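Local coordinates for protein diketoreductase (Acinetobacter baylyi, PDB 4E12) that reduces dicarbonyl compounds with NADH and probably interconverts (3S)-3-hydroxyacyl-CoA and 3-oxoacyl-CoA, at residues A[79-92]-A[106-120]. Numbering follows the deposited sequence.
Sequences LAQAVKDADLVIEA and KLGELAPAKTIFATN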
ATOM      1  N   LEU A  79     -35.623 -20.741  10.221  1.00 40.41           N
ATOM      2  CA  LEU A  79     -35.187 -20.216   8.921  1.00 36.88           C
ATOM      3  C   LEU A  79     -36.364 -19.921   7.981  1.00 42.62           C
ATOM      4  O   LEU A  79     -36.437 -18.843   7.379  1.00 35.59           O
ATOM      5  CB  LEU A  79     -34.170 -21.172   8.275  1.00 38.35           C
ATOM      6  CG  LEU A  79     -33.500 -20.745   6.970  1.00 38.53           C
ATOM      7  CD1 LEU A  79     -32.797 -19.408   7.150  1.00 32.78           C
ATOM      8  CD2 LEU A  79     -32.504 -21.814   6.548  1.00 36.60           C
ATOM      9  N   ALA A  80     -37.294 -20.871   7.867  1.00 43.07           N
ATOM     10  CA  ALA A  80     -38.462 -20.706   7.010  1.00 36.26           C
ATOM     11  C   ALA A  80     -39.218 -19.426   7.355  1.00 35.82           C
ATOM     12  O   ALA A  80     -39.580 -18.655   6.461  1.00 38.46           O
ATOM     13  CB  ALA A  80     -39.387 -21.919   7.144  1.00 41.43           C
ATOM     14  N   GLN A  81     -39.461 -19.211   8.647  1.00 31.92           N
ATOM     15  CA  GLN A  81     -40.153 -18.016   9.121  1.00 36.13           C
ATOM     16  C   GLN A  81     -39.279 -16.775   8.943  1.00 36.88           C
ATOM     17  O   GLN A  81     -39.781 -15.694   8.630  1.00 39.21           O
ATOM     18  CB  GLN A  81     -40.529 -18.170  10.600  1.00 37.30           C
ATOM     19  CG  GLN A  81     -41.545 -19.278  10.854  1.00 49.68           C
ATOM     20  CD  GLN A  81     -42.856 -19.028  10.121  1.00 60.13           C
ATOM     21  OE1 GLN A  81     -43.345 -17.897  10.078  1.00 47.82           O
ATOM     22  NE2 GLN A  81     -43.421 -20.076   9.523  1.00 64.82           N
ATOM     23  N   ALA A  82     -37.970 -16.932   9.152  1.00 34.45           N
ATOM     24  CA  ALA A  82     -37.038 -15.808   9.045  1.00 39.89           C
ATOM     25  C   ALA A  82     -36.998 -15.201   7.643  1.00 37.21           C
ATOM     26  O   ALA A  82     -36.743 -14.003   7.486  1.00 38.28           O
ATOM     27  CB  ALA A  82     -35.646 -16.242   9.452  1.00 34.56           C
ATOM     28  N   VAL A  83     -37.222 -16.012   6.619  1.00 42.51           N
ATOM     29  CA  VAL A  83     -37.063 -15.514   5.255  1.00 38.42           C
ATOM     30  C   VAL A  83     -38.358 -15.518   4.443  1.00 43.22           C
ATOM     31  O   VAL A  83     -38.314 -15.370   3.218  1.00 46.74           O
ATOM     32  CB  VAL A  83     -36.030 -16.345   4.478  1.00 37.37           C
ATOM     33  CG1 VAL A  83     -34.679 -16.331   5.186  1.00 41.72           C
ATOM     34  CG2 VAL A  83     -36.536 -17.766   4.285  1.00 41.85           C
ATOM     35  N   LYS A  84     -39.501 -15.679   5.103  1.00 42.12           N
ATOM     36  CA  LYS A  84     -40.754 -15.906   4.390  1.00 50.40           C
ATOM     37  C   LYS A  84     -41.146 -14.771   3.451  1.00 49.99           C
ATOM     38  O   LYS A  84     -41.754 -15.015   2.406  1.00 49.74           O
ATOM     39  CB  LYS A  84     -41.901 -16.216   5.357  1.00 52.38           C
ATOM     40  CG  LYS A  84     -42.246 -15.100   6.321  1.00 50.99           C
ATOM     41  CD  LYS A  84     -43.364 -15.540   7.269  1.00 69.32           C
ATOM     42  CE  LYS A  84     -43.704 -14.466   8.289  1.00 58.62           C
ATOM     43  NZ  LYS A  84     -44.741 -14.927   9.260  1.00 64.58           N
ATOM     44  N   ASP A  85     -40.811 -13.538   3.810  1.00 42.52           N
ATOM     45  CA  ASP A  85     -41.173 -12.398   2.979  1.00 43.99           C
ATOM     46  C   ASP A  85     -39.929 -11.547   2.715  1.00 40.47           C
ATOM     47  O   ASP A  85     -40.029 -10.337   2.497  1.00 40.36           O
ATOM     48  CB  ASP A  85     -42.247 -11.550   3.675  1.00 46.98           C
ATOM     49  CG  ASP A  85     -42.884 -10.518   2.743  1.00 55.58           C
ATOM     50  OD1 ASP A  85     -42.829 -10.704   1.507  1.00 59.25           O
ATOM     51  OD2 ASP A  85     -43.431  -9.515   3.244  1.00 57.22           O
ATOM     52  N   ALA A  86     -38.760 -12.184   2.743  1.00 36.56           N
ATOM     53  CA  ALA A  86     -37.490 -11.481   2.564  1.00 36.80           C
ATOM     54  C   ALA A  86     -37.300 -11.003   1.122  1.00 39.80           C
ATOM     55  O   ALA A  86     -37.550 -11.744   0.171  1.00 39.44           O
ATOM     56  CB  ALA A  86     -36.330 -12.384   2.987  1.00 40.13           C
ATOM     57  N   ASP A  87     -36.874  -9.755   0.959  1.00 41.04           N
ATOM     58  CA  ASP A  87     -36.489  -9.237  -0.356  1.00 37.80           C
ATOM     59  C   ASP A  87     -35.009  -9.540  -0.620  1.00 37.46           C
ATOM     60  O   ASP A  87     -34.569  -9.702  -1.763  1.00 41.43           O
ATOM     61  CB  ASP A  87     -36.721  -7.724  -0.398  1.00 41.62           C
ATOM     62  CG  ASP A  87     -38.182  -7.356  -0.213  1.00 43.90           C
ATOM     63  OD1 ASP A  87     -39.035  -8.028  -0.828  1.00 48.52           O
ATOM     64  OD2 ASP A  87     -38.472  -6.413   0.556  1.00 37.88           O
ATOM     65  N   LEU A  88     -34.250  -9.628   0.462  1.00 39.02           N
ATOM     66  CA  LEU A  88     -32.806  -9.826   0.399  1.00 30.50           C
ATOM     67  C   LEU A  88     -32.391 -10.593   1.630  1.00 31.30           C
ATOM     68  O   LEU A  88     -32.843 -10.285   2.735  1.00 34.32           O
ATOM     69  CB  LEU A  88     -32.107  -8.464   0.420  1.00 34.40           C
ATOM     70  CG  LEU A  88     -30.575  -8.414   0.527  1.00 36.51           C
ATOM     71  CD1 LEU A  88     -29.960  -8.942  -0.761  1.00 31.40           C
ATOM     72  CD2 LEU A  88     -30.133  -6.967   0.753  1.00 34.14           C
ATOM     73  N   VAL A  89     -31.538 -11.592   1.443  1.00 28.83           N
ATOM     74  CA  VAL A  89     -30.952 -12.318   2.560  1.00 29.76           C
ATOM     75  C   VAL A  89     -29.448 -12.131   2.486  1.00 30.91           C
ATOM     76  O   VAL A  89     -28.814 -12.443   1.473  1.00 33.27           O
ATOM     77  CB  VAL A  89     -31.282 -13.825   2.481  1.00 30.64           C
ATOM     78  CG1 VAL A  89     -30.588 -14.604   3.600  1.00 29.13           C
ATOM     79  CG2 VAL A  89     -32.790 -14.018   2.560  1.00 33.37           C
ATOM     80  N   ILE A  90     -28.886 -11.586   3.548  1.00 33.45           N
ATOM     81  CA  ILE A  90     -27.449 -11.439   3.617  1.00 27.41           C
ATOM     82  C   ILE A  90     -26.950 -12.565   4.519  1.00 29.77           C
ATOM     83  O   ILE A  90     -27.327 -12.652   5.688  1.00 28.62           O
ATOM     84  CB  ILE A  90     -27.057 -10.047   4.179  1.00 25.74           C
ATOM     85  CG1 ILE A  90     -27.666  -8.930   3.318  1.00 26.85           C
ATOM     86  CG2 ILE A  90     -25.544  -9.898   4.148  1.00 24.03           C
ATOM     87  CD1 ILE A  90     -27.424  -7.532   3.834  1.00 30.19           C
ATOM     88  N   GLU A  91     -26.127 -13.438   3.948  1.00 31.81           N
ATOM     89  CA  GLU A  91     -25.586 -14.592   4.645  1.00 33.57           C
ATOM     90  C   GLU A  91     -24.200 -14.316   5.233  1.00 35.57           C
ATOM     91  O   GLU A  91     -23.251 -14.004   4.507  1.00 34.32           O
ATOM     92  CB  GLU A  91     -25.551 -15.796   3.697  1.00 32.43           C
ATOM     93  CG  GLU A  91     -24.852 -17.015   4.266  1.00 34.43           C
ATOM     94  CD  GLU A  91     -23.344 -16.977   4.087  1.00 29.90           C
ATOM     95  OE1 GLU A  91     -22.888 -16.941   2.945  1.00 29.57           O
ATOM     96  OE2 GLU A  91     -22.595 -16.973   5.090  1.00 30.78           O
ATOM     97  N   ALA A  92     -24.104 -14.429   6.555  1.00 35.15           N
ATOM     98  CA  ALA A  92     -22.878 -14.155   7.298  1.00 32.41           C
ATOM     99  C   ALA A  92     -22.685 -15.233   8.357  1.00 32.14           C
ATOM    100  O   ALA A  92     -22.432 -14.934   9.523  1.00 33.61           O
ATOM    101  CB  ALA A  92     -22.926 -12.756   7.939  1.00 28.84           C
ATOM    102  N   LYS A 106     -31.309 -25.160   1.773  1.00 45.14           N
ATOM    103  CA  LYS A 106     -32.552 -24.909   2.474  1.00 44.97           C
ATOM    104  C   LYS A 106     -33.103 -23.559   2.056  1.00 48.08           C
ATOM    105  O   LYS A 106     -34.272 -23.435   1.681  1.00 53.78           O
ATOM    106  CB  LYS A 106     -32.298 -24.907   3.975  1.00 46.85           C
ATOM    107  CG  LYS A 106     -31.711 -26.194   4.482  1.00 56.20           C
ATOM    108  CD  LYS A 106     -31.263 -26.055   5.913  1.00 58.28           C
ATOM    109  CE  LYS A 106     -30.567 -27.310   6.388  1.00 61.24           C
ATOM    110  NZ  LYS A 106     -30.073 -27.145   7.775  1.00 59.80           N
ATOM    111  N   LEU A 107     -32.239 -22.546   2.115  1.00 46.38           N
ATOM    112  CA  LEU A 107     -32.635 -21.174   1.846  1.00 47.33           C
ATOM    113  C   LEU A 107     -33.283 -21.098   0.469  1.00 43.03           C
ATOM    114  O   LEU A 107     -34.328 -20.468   0.293  1.00 52.12           O
ATOM    115  CB  LEU A 107     -31.405 -20.245   1.916  1.00 42.62           C
ATOM    116  CG  LEU A 107     -31.627 -18.730   1.895  1.00 43.87           C
ATOM    117  CD1 LEU A 107     -32.373 -18.277   3.158  1.00 37.03           C
ATOM    118  CD2 LEU A 107     -30.282 -18.024   1.789  1.00 36.90           C
ATOM    119  N   GLY A 108     -32.662 -21.744  -0.511  1.00 44.55           N
ATOM    120  CA  GLY A 108     -33.214 -21.728  -1.852  1.00 49.69           C
ATOM    121  C   GLY A 108     -34.624 -22.286  -1.908  1.00 61.52           C
ATOM    122  O   GLY A 108     -35.433 -21.868  -2.742  1.00 58.07           O
ATOM    123  N   GLU A 109     -34.914 -23.228  -1.012  1.00 59.65           N
ATOM    124  CA  GLU A 109     -36.233 -23.858  -0.932  1.00 60.60           C
ATOM    125  C   GLU A 109     -37.208 -22.983  -0.155  1.00 62.87           C
ATOM    126  O   GLU A 109     -38.357 -22.798  -0.564  1.00 62.13           O
ATOM    127  CB  GLU A 109     -36.131 -25.219  -0.240  1.00 62.11           C
ATOM    128  CG  GLU A 109     -35.225 -26.224  -0.940  1.00 74.31           C
ATOM    129  CD  GLU A 109     -35.095 -27.535  -0.177  1.00 89.15           C
ATOM    130  OE1 GLU A 109     -35.547 -27.602   0.987  1.00 86.35           O
ATOM    131  OE2 GLU A 109     -34.537 -28.499  -0.744  1.00114.35           O
ATOM    132  N   LEU A 110     -36.737 -22.439   0.961  1.00 52.19           N
ATOM    133  CA  LEU A 110     -37.595 -21.729   1.898  1.00 44.82           C
ATOM    134  C   LEU A 110     -37.932 -20.297   1.485  1.00 46.09           C
ATOM    135  O   LEU A 110     -38.972 -19.760   1.873  1.00 42.91           O
ATOM    136  CB  LEU A 110     -36.954 -21.743   3.280  1.00 47.39           C
ATOM    137  CG  LEU A 110     -36.621 -23.135   3.812  1.00 49.31           C
ATOM    138  CD1 LEU A 110     -35.956 -23.044   5.176  1.00 53.63           C
ATOM    139  CD2 LEU A 110     -37.888 -23.969   3.899  1.00 46.62           C
ATOM    140  N   ALA A 111     -37.069 -19.658   0.706  1.00 40.52           N
ATOM    141  CA  ALA A 111     -37.288 -18.256   0.401  1.00 45.14           C
ATOM    142  C   ALA A 111     -38.198 -18.049  -0.799  1.00 42.66           C
ATOM    143  O   ALA A 111     -38.149 -18.807  -1.773  1.00 48.49           O
ATOM    144  CB  ALA A 111     -35.955 -17.546   0.178  1.00 49.00           C
ATOM    145  N   PRO A 112     -39.061 -17.020  -0.738  1.00 44.65           N
ATOM    146  CA  PRO A 112     -39.922 -16.772  -1.893  1.00 46.47           C
ATOM    147  C   PRO A 112     -39.068 -16.484  -3.136  1.00 57.38           C
ATOM    148  O   PRO A 112     -37.907 -16.079  -3.025  1.00 50.37           O
ATOM    149  CB  PRO A 112     -40.753 -15.562  -1.460  1.00 53.66           C
ATOM    150  CG  PRO A 112     -39.917 -14.874  -0.430  1.00 45.29           C
ATOM    151  CD  PRO A 112     -39.182 -15.968   0.286  1.00 44.34           C
ATOM    152  N   ALA A 113     -39.629 -16.714  -4.316  1.00 47.27           N
ATOM    153  CA  ALA A 113     -38.864 -16.612  -5.553  1.00 52.38           C
ATOM    154  C   ALA A 113     -38.193 -15.245  -5.728  1.00 49.63           C
ATOM    155  O   ALA A 113     -37.183 -15.128  -6.428  1.00 50.39           O
ATOM    156  CB  ALA A 113     -39.751 -16.927  -6.748  1.00 50.72           C
ATOM    157  N   LYS A 114     -38.751 -14.222  -5.089  1.00 50.01           N
ATOM    158  CA  LYS A 114     -38.276 -12.850  -5.263  1.00 47.47           C
ATOM    159  C   LYS A 114     -36.928 -12.593  -4.593  1.00 50.82           C
ATOM    160  O   LYS A 114     -36.231 -11.638  -4.950  1.00 44.15           O
ATOM    161  CB  LYS A 114     -39.285 -11.863  -4.689  1.00 43.49           C
ATOM    162  CG  LYS A 114     -39.543 -12.059  -3.209  1.00 37.64           C
ATOM    163  CD  LYS A 114     -40.290 -10.863  -2.627  1.00 36.61           C
ATOM    164  CE  LYS A 114     -40.497 -11.059  -1.135  1.00 35.62           C
ATOM    165  NZ  LYS A 114     -41.221  -9.903  -0.531  1.00 42.14           N
ATOM    166  N   THR A 115     -36.581 -13.436  -3.623  1.00 44.97           N
ATOM    167  CA  THR A 115     -35.465 -13.178  -2.712  1.00 39.51           C
ATOM    168  C   THR A 115     -34.076 -13.174  -3.353  1.00 39.52           C
ATOM    169  O   THR A 115     -33.648 -14.143  -3.987  1.00 38.99           O
ATOM    170  CB  THR A 115     -35.492 -14.134  -1.490  1.00 43.37           C
ATOM    171  OG1 THR A 115     -36.740 -13.967  -0.796  1.00 45.75           O
ATOM    172  CG2 THR A 115     -34.360 -13.801  -0.515  1.00 37.61           C
ATOM    173  N   ILE A 116     -33.364 -12.067  -3.158  1.00 40.34           N
ATOM    174  CA  ILE A 116     -31.962 -11.983  -3.556  1.00 38.25           C
ATOM    175  C   ILE A 116     -31.097 -12.556  -2.444  1.00 34.59           C
ATOM    176  O   ILE A 116     -31.339 -12.280  -1.265  1.00 35.67           O
ATOM    177  CB  ILE A 116     -31.554 -10.527  -3.800  1.00 39.35           C
ATOM    178  CG1 ILE A 116     -32.405  -9.951  -4.932  1.00 35.69           C
ATOM    179  CG2 ILE A 116     -30.052 -10.439  -4.075  1.00 34.51           C
ATOM    180  CD1 ILE A 116     -32.232  -8.471  -5.177  1.00 34.16           C
ATOM    181  N   PHE A 117     -30.115 -13.373  -2.812  1.00 33.02           N
ATOM    182  CA  PHE A 117     -29.184 -13.929  -1.833  1.00 34.32           C
ATOM    183  C   PHE A 117     -27.830 -13.237  -1.965  1.00 29.90           C
ATOM    184  O   PHE A 117     -27.254 -13.179  -3.054  1.00 31.87           O
ATOM    185  CB  PHE A 117     -28.943 -15.428  -2.051  1.00 33.42           C
ATOM    186  CG  PHE A 117     -30.159 -16.303  -1.853  1.00 35.45           C
ATOM    187  CD1 PHE A 117     -31.305 -15.824  -1.228  1.00 39.39           C
ATOM    188  CD2 PHE A 117     -30.143 -17.617  -2.298  1.00 36.84           C
ATOM    189  CE1 PHE A 117     -32.422 -16.642  -1.048  1.00 39.85           C
ATOM    190  CE2 PHE A 117     -31.259 -18.446  -2.125  1.00 33.00           C
ATOM    191  CZ  PHE A 117     -32.395 -17.957  -1.500  1.00 31.62           C
ATOM    192  N   ALA A 118     -27.295 -12.741  -0.860  1.00 30.51           N
ATOM    193  CA  ALA A 118     -25.945 -12.186  -0.905  1.00 28.80           C
ATOM    194  C   ALA A 118     -25.073 -12.811   0.185  1.00 30.55           C
ATOM    195  O   ALA A 118     -25.465 -12.865   1.355  1.00 34.65           O
ATOM    196  CB  ALA A 118     -26.010 -10.668  -0.757  1.00 30.69           C
ATOM    197  N   THR A 119     -23.896 -13.292  -0.203  1.00 30.51           N
ATOM    198  CA  THR A 119     -22.926 -13.850   0.740  1.00 31.53           C
ATOM    199  C   THR A 119     -21.908 -12.784   1.166  1.00 33.03           C
ATOM    200  O   THR A 119     -21.494 -11.963   0.343  1.00 34.14           O
ATOM    201  CB  THR A 119     -22.169 -15.056   0.101  1.00 28.19           C
ATOM    202  OG1 THR A 119     -21.194 -15.559   1.020  1.00 31.50           O
ATOM    203  CG2 THR A 119     -21.492 -14.652  -1.206  1.00 27.30           C
ATOM    204  N   ASN A 120     -21.519 -12.785   2.445  1.00 33.43           N
ATOM    205  CA  ASN A 120     -20.508 -11.853   2.942  1.00 32.83           C
ATOM    206  C   ASN A 120     -19.147 -12.549   2.994  1.00 34.14           C
ATOM    207  O   ASN A 120     -18.184 -12.002   3.542  1.00 32.34           O
ATOM    208  CB  ASN A 120     -20.898 -11.336   4.348  1.00 33.46           C
ATOM    209  CG  ASN A 120     -19.867 -10.385   4.934  1.00 35.62           C
ATOM    210  OD1 ASN A 120     -19.447  -9.423   4.285  1.00 33.26           O
ATOM    211  ND2 ASN A 120     -19.440 -10.660   6.162  1.00 36.51           N
TER
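V89 and E91 each turn both N-H and C=O toward strand 116-119: V89 N meets I116 O at 2.8 Å and V89 O takes A118 N, while E91 N meets A118 O and E91 O takes N120 N. The parallel register begins one step earlier, where I116 N bonds D87 O at 3.0 Å. On one face L88 CD1 lies 3.6 Å from I116 CG2. On the other, V89 CG1, anti to its own nitrogen (chi1 176°), meets L107 CD2 tip to tip, and V89 CG2 presses tightly on T115 CG2. L107 CD2 also sits over the centre of the F117 ring, 3.7 Å above its plane, and its CD1 reaches V83 CG1; L110 CD1 packs on L79 CG, tying helix 79-82 to helix 97-110.

Polar groups close both ends. K114, extended beyond CG, puts NZ 2.7 Å from D85 OD1 and 2.9 Å from D87 OD1, a salt-bridge network whose D87 is positioned through OD2 by the amides of T5 and N6. Beside it T115 OG1 donates to A86 O at 2.6 Å. At the far end T119 OG1 donates to E91 OE1, which also bonds Y104, while OE2 pairs with K100, an NAD(+)-binding residue. N120, also an NAD(+)-binding residue, follows strand 116-119 directly, and its OD1 accepts the amide of F144. Strand 88-91, helix 97-110 and strand 116-119 thus form a beta-alpha-beta unit of the Rossmann-type NAD-binding domain.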